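Local coordinates for protein pyridoxamine 5-phosphate-dependent dehydrase (Escherichia coli, PDB 3B8X) that removes the C3' hydroxyl of GDP-4-keto-6-deoxymannose by a combined transamination and deoxygenation, a step toward L-colitose of the O-antigen, at residues B[41-46]-B[182-187]. The protein carries 1 engineered substitution. Residues are numbered along the deposited sequence; the frame is centred on the assembly and turned at random.
With G4M ([(2R,3S,4R,5R)-5-(2-amino-6-oxo-1,6-dihydro-9H-purin-9-yl)-3,4-dihydroxytetrahydrofuran-2-yl]methyl (2R,3S,4S,5S,6R)-3,4-dihydroxy-5-[({3-hydroxy-2-methyl-5-[(phosphonooxy)methyl]pyridin-4-yl}methyl)amino]-6-methyltetrahydro-2H-pyran-2-yl dihydrogen diphosphate), chain O.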
loop_
_atom_site.group_PDB
_atom_site.type_symbol
_atom_site.label_atom_id
_atom_site.label_comp_id
_atom_site.label_asym_id
_atom_site.label_seq_id
_atom_site.Cartn_x
_atom_site.Cartn_y
_atom_site.Cartn_z
ATOM N N THR B 41 -5.527 -8.861 -17.928
ATOM C CA THR B 41 -6.235 -9.692 -18.890
ATOM C C THR B 41 -5.420 -10.960 -19.113
ATOM O O THR B 41 -5.925 -12.083 -19.024
ATOM C CB THR B 41 -6.374 -8.922 -20.202
ATOM O OG1 THR B 41 -7.333 -7.874 -20.020
ATOM C CG2 THR B 41 -6.793 -9.844 -21.346
ATOM N N GLN B 42 -4.122 -10.784 -19.329
ATOM C CA GLN B 42 -3.260 -11.953 -19.537
ATOM C C GLN B 42 -3.150 -12.815 -18.270
ATOM O O GLN B 42 -3.043 -14.045 -18.347
ATOM C CB GLN B 42 -1.865 -11.503 -20.017
ATOM C CG GLN B 42 -1.360 -12.175 -21.256
ATOM C CD GLN B 42 -2.468 -12.785 -22.089
ATOM O OE1 GLN B 42 -3.281 -12.071 -22.700
ATOM N NE2 GLN B 42 -2.500 -14.120 -22.131
ATOM N N PHE B 43 -3.138 -12.155 -17.116
ATOM C CA PHE B 43 -2.981 -12.815 -15.822
ATOM C C PHE B 43 -4.131 -13.758 -15.623
ATOM O O PHE B 43 -3.878 -14.940 -15.407
ATOM C CB PHE B 43 -2.833 -11.796 -14.695
ATOM C CG PHE B 43 -2.173 -12.345 -13.425
ATOM C CD1 PHE B 43 -0.796 -12.194 -13.193
ATOM C CD2 PHE B 43 -2.935 -13.028 -12.465
ATOM C CE1 PHE B 43 -0.207 -12.681 -12.011
ATOM C CE2 PHE B 43 -2.340 -13.577 -11.295
ATOM C CZ PHE B 43 -0.999 -13.378 -11.062
ATOM N N ALA B 44 -5.364 -13.252 -15.740
ATOM C CA ALA B 44 -6.584 -14.051 -15.534
ATOM C C ALA B 44 -6.540 -15.259 -16.466
ATOM O O ALA B 44 -6.768 -16.395 -16.059
ATOM C CB ALA B 44 -7.821 -13.223 -15.834
ATOM N N LYS B 45 -6.189 -15.000 -17.721
ATOM C CA LYS B 45 -6.096 -16.071 -18.701
ATOM C C LYS B 45 -5.081 -17.140 -18.310
ATOM O O LYS B 45 -5.345 -18.354 -18.426
ATOM C CB LYS B 45 -5.715 -15.498 -20.064
ATOM C CG LYS B 45 -5.509 -16.483 -21.195
ATOM C CD LYS B 45 -5.920 -15.833 -22.518
ATOM C CE LYS B 45 -4.898 -16.032 -23.628
ATOM N NZ LYS B 45 -5.356 -15.368 -24.886
ATOM N N THR B 46 -3.908 -16.681 -17.879
ATOM C CA THR B 46 -2.818 -17.582 -17.542
ATOM C C THR B 46 -3.237 -18.600 -16.505
ATOM O O THR B 46 -2.953 -19.779 -16.667
ATOM C CB THR B 46 -1.591 -16.825 -17.051
ATOM O OG1 THR B 46 -1.117 -15.970 -18.091
ATOM C CG2 THR B 46 -0.541 -17.804 -16.738
ATOM N N GLY B 182 -7.774 -15.379 -4.719
ATOM C CA GLY B 182 -6.437 -15.887 -4.653
ATOM C C GLY B 182 -5.434 -14.760 -4.835
ATOM O O GLY B 182 -5.551 -13.949 -5.750
ATOM N N THR B 183 -4.395 -14.752 -4.014
ATOM C CA THR B 183 -3.396 -13.685 -4.146
ATOM C C THR B 183 -2.069 -14.158 -4.712
ATOM O O THR B 183 -1.673 -15.294 -4.483
ATOM C CB THR B 183 -3.175 -12.923 -2.816
ATOM O OG1 THR B 183 -2.752 -13.831 -1.772
ATOM C CG2 THR B 183 -4.429 -12.130 -2.387
ATOM N N PHE B 184 -1.397 -13.288 -5.465
ATOM C CA PHE B 184 -0.072 -13.590 -5.994
ATOM C C PHE B 184 0.866 -12.415 -5.724
ATOM O O PHE B 184 0.419 -11.285 -5.454
ATOM C CB PHE B 184 -0.079 -13.848 -7.502
ATOM C CG PHE B 184 -0.951 -14.962 -7.925
ATOM C CD1 PHE B 184 -2.321 -14.848 -7.799
ATOM C CD2 PHE B 184 -0.419 -16.066 -8.581
ATOM C CE1 PHE B 184 -3.161 -15.836 -8.249
ATOM C CE2 PHE B 184 -1.285 -17.074 -9.080
ATOM C CZ PHE B 184 -2.656 -16.963 -8.877
ATOM N N SER B 185 2.164 -12.687 -5.764
ATOM C CA SER B 185 3.167 -11.634 -5.595
ATOM C C SER B 185 4.096 -11.683 -6.791
ATOM O O SER B 185 4.388 -12.755 -7.337
ATOM C CB SER B 185 4.017 -11.853 -4.333
ATOM O OG SER B 185 5.249 -11.108 -4.366
ATOM N N SER B 186 4.568 -10.515 -7.213
ATOM C CA SER B 186 5.580 -10.481 -8.280
ATOM C C SER B 186 6.815 -9.727 -7.752
ATOM O O SER B 186 7.400 -8.872 -8.447
ATOM C CB SER B 186 5.045 -9.923 -9.619
ATOM O OG SER B 186 4.262 -8.753 -9.449
ATOM N N PHE B 187 7.170 -10.002 -6.495
ATOM C CA PHE B 187 8.391 -9.403 -5.934
ATOM C C PHE B 187 9.624 -10.013 -6.630
ATOM O O PHE B 187 9.521 -11.075 -7.227
ATOM C CB PHE B 187 8.496 -9.572 -4.404
ATOM C CG PHE B 187 9.769 -8.991 -3.827
ATOM C CD1 PHE B 187 10.018 -7.632 -3.930
ATOM C CD2 PHE B 187 10.751 -9.814 -3.273
ATOM C CE1 PHE B 187 11.207 -7.104 -3.471
ATOM C CE2 PHE B 187 11.941 -9.283 -2.766
ATOM C CZ PHE B 187 12.162 -7.927 -2.892
HETATM O OP3 G4M O . 6.468 -9.509 -0.757
HETATM P PL G4M O . 4.951 -9.272 -1.154
HETATM O OP1 G4M O . 4.283 -8.018 -0.370
HETATM O OP2 G4M O . 4.862 -9.012 -2.738
HETATM O OP4 G4M O . 4.121 -10.649 -0.897
HETATM C C5B G4M O . 3.906 -10.771 0.480
HETATM C C5L G4M O . 3.680 -12.208 0.763
HETATM C C6L G4M O . 2.392 -12.648 1.036
HETATM N N1L G4M O . 2.187 -13.907 1.349
HETATM C C2L G4M O . 3.148 -14.803 1.416
HETATM C C2A G4M O . 2.841 -16.221 1.837
HETATM C C3L G4M O . 4.467 -14.476 1.118
HETATM O O3L G4M O . 5.417 -15.424 1.273
HETATM C C4L G4M O . 4.742 -13.122 0.743
HETATM C C4A G4M O . 6.041 -12.686 0.446
HETATM N N4A G4M O . 7.039 -13.504 0.594
HETATM C C4G G4M O . 8.334 -13.087 0.187
HETATM C C5G G4M O . 9.412 -13.693 1.055
HETATM C C6G G4M O . 9.221 -15.205 1.176
HETATM O O5G G4M O . 10.578 -13.463 0.270
HETATM C C3G G4M O . 8.496 -11.561 0.275
HETATM O O3G G4M O . 8.441 -11.046 -1.050
HETATM C C2G G4M O . 9.893 -11.218 0.871
HETATM O O2G G4M O . 10.250 -9.852 0.638
HETATM C C1G G4M O . 10.963 -12.095 0.265
HETATM O O1G G4M O . 12.053 -12.056 1.176
HETATM P P2 G4M O . 13.538 -12.037 0.605
HETATM O O3P G4M O . 13.710 -13.183 -0.522
HETATM O O4P G4M O . 14.527 -12.468 1.816
HETATM O OPP G4M O . 13.690 -10.531 0.049
HETATM P P G4M O . 15.202 -10.141 -0.332
HETATM O O1P G4M O . 16.374 -10.338 0.764
HETATM O O2P G4M O . 15.006 -8.588 -0.625
HETATM O "O5'" G4M O . 15.539 -10.694 -1.774
HETATM C "C5'" G4M O . 16.126 -11.977 -1.705
HETATM C "C4'" G4M O . 17.394 -11.938 -2.543
HETATM O "O4'" G4M O . 17.141 -11.197 -3.774
HETATM C "C3'" G4M O . 18.502 -11.166 -1.791
HETATM O "O3'" G4M O . 19.735 -11.751 -2.183
HETATM C "C2'" G4M O . 18.352 -9.723 -2.322
HETATM O "O2'" G4M O . 19.634 -9.086 -2.284
HETATM C "C1'" G4M O . 17.975 -10.015 -3.768
HETATM N N9 G4M O . 17.265 -8.886 -4.378
HETATM C C8 G4M O . 16.036 -8.431 -4.017
HETATM N N7 G4M O . 15.718 -7.437 -4.822
HETATM C C4 G4M O . 17.711 -8.162 -5.455
HETATM C C5 G4M O . 16.705 -7.213 -5.751
HETATM C C6 G4M O . 16.897 -6.313 -6.860
HETATM O O6 G4M O . 16.078 -5.470 -7.193
HETATM N N3 G4M O . 18.828 -8.198 -6.188
HETATM C C2 G4M O . 18.997 -7.350 -7.191
HETATM N N1 G4M O . 18.058 -6.414 -7.542
HETATM N N2 G4M O . 20.151 -7.398 -7.908
#
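F43, on helix 34-47, drives the edge of its ring into the face of F184 on strand 181-185, a T-shaped pair with the planes at 90° and the centroids 4.9 Å apart. Followed outward, the F184 side chain meets F43 from its first atom: CB lies 3.7 Å from CZ of F43, and CG comes closest, 3.5 Å from that same CZ. Farther along, CD1 of F184 sits 3.7 Å from CE2 of F43, CD2 still faces CZ, and CE1 and the tip, CZ, lie under CE2, which stands over the ring centre. With CG anti to the backbone N (chi1 -159°) and CB already directed toward the strand, the F43 ring extends from helix to sheet, the mixed eight-stranded sheet of this aspartate aminotransferase-like fold. F47 and V201 touch both rings. Phenylalanine suits both places, being flat, apolar and without a polar group to satisfy in this buried layer. S185, facing the other way into the ligand pocket, donates from OG to OP2 of the pyridoxal phosphate group of G4M, the cofactor-sugar adduct, at 2.7 Å while accepting from N of F187 in an ST turn. No hydrogen bond crosses between helix and strand; dispersion and weak C-H attraction for a pi face join them.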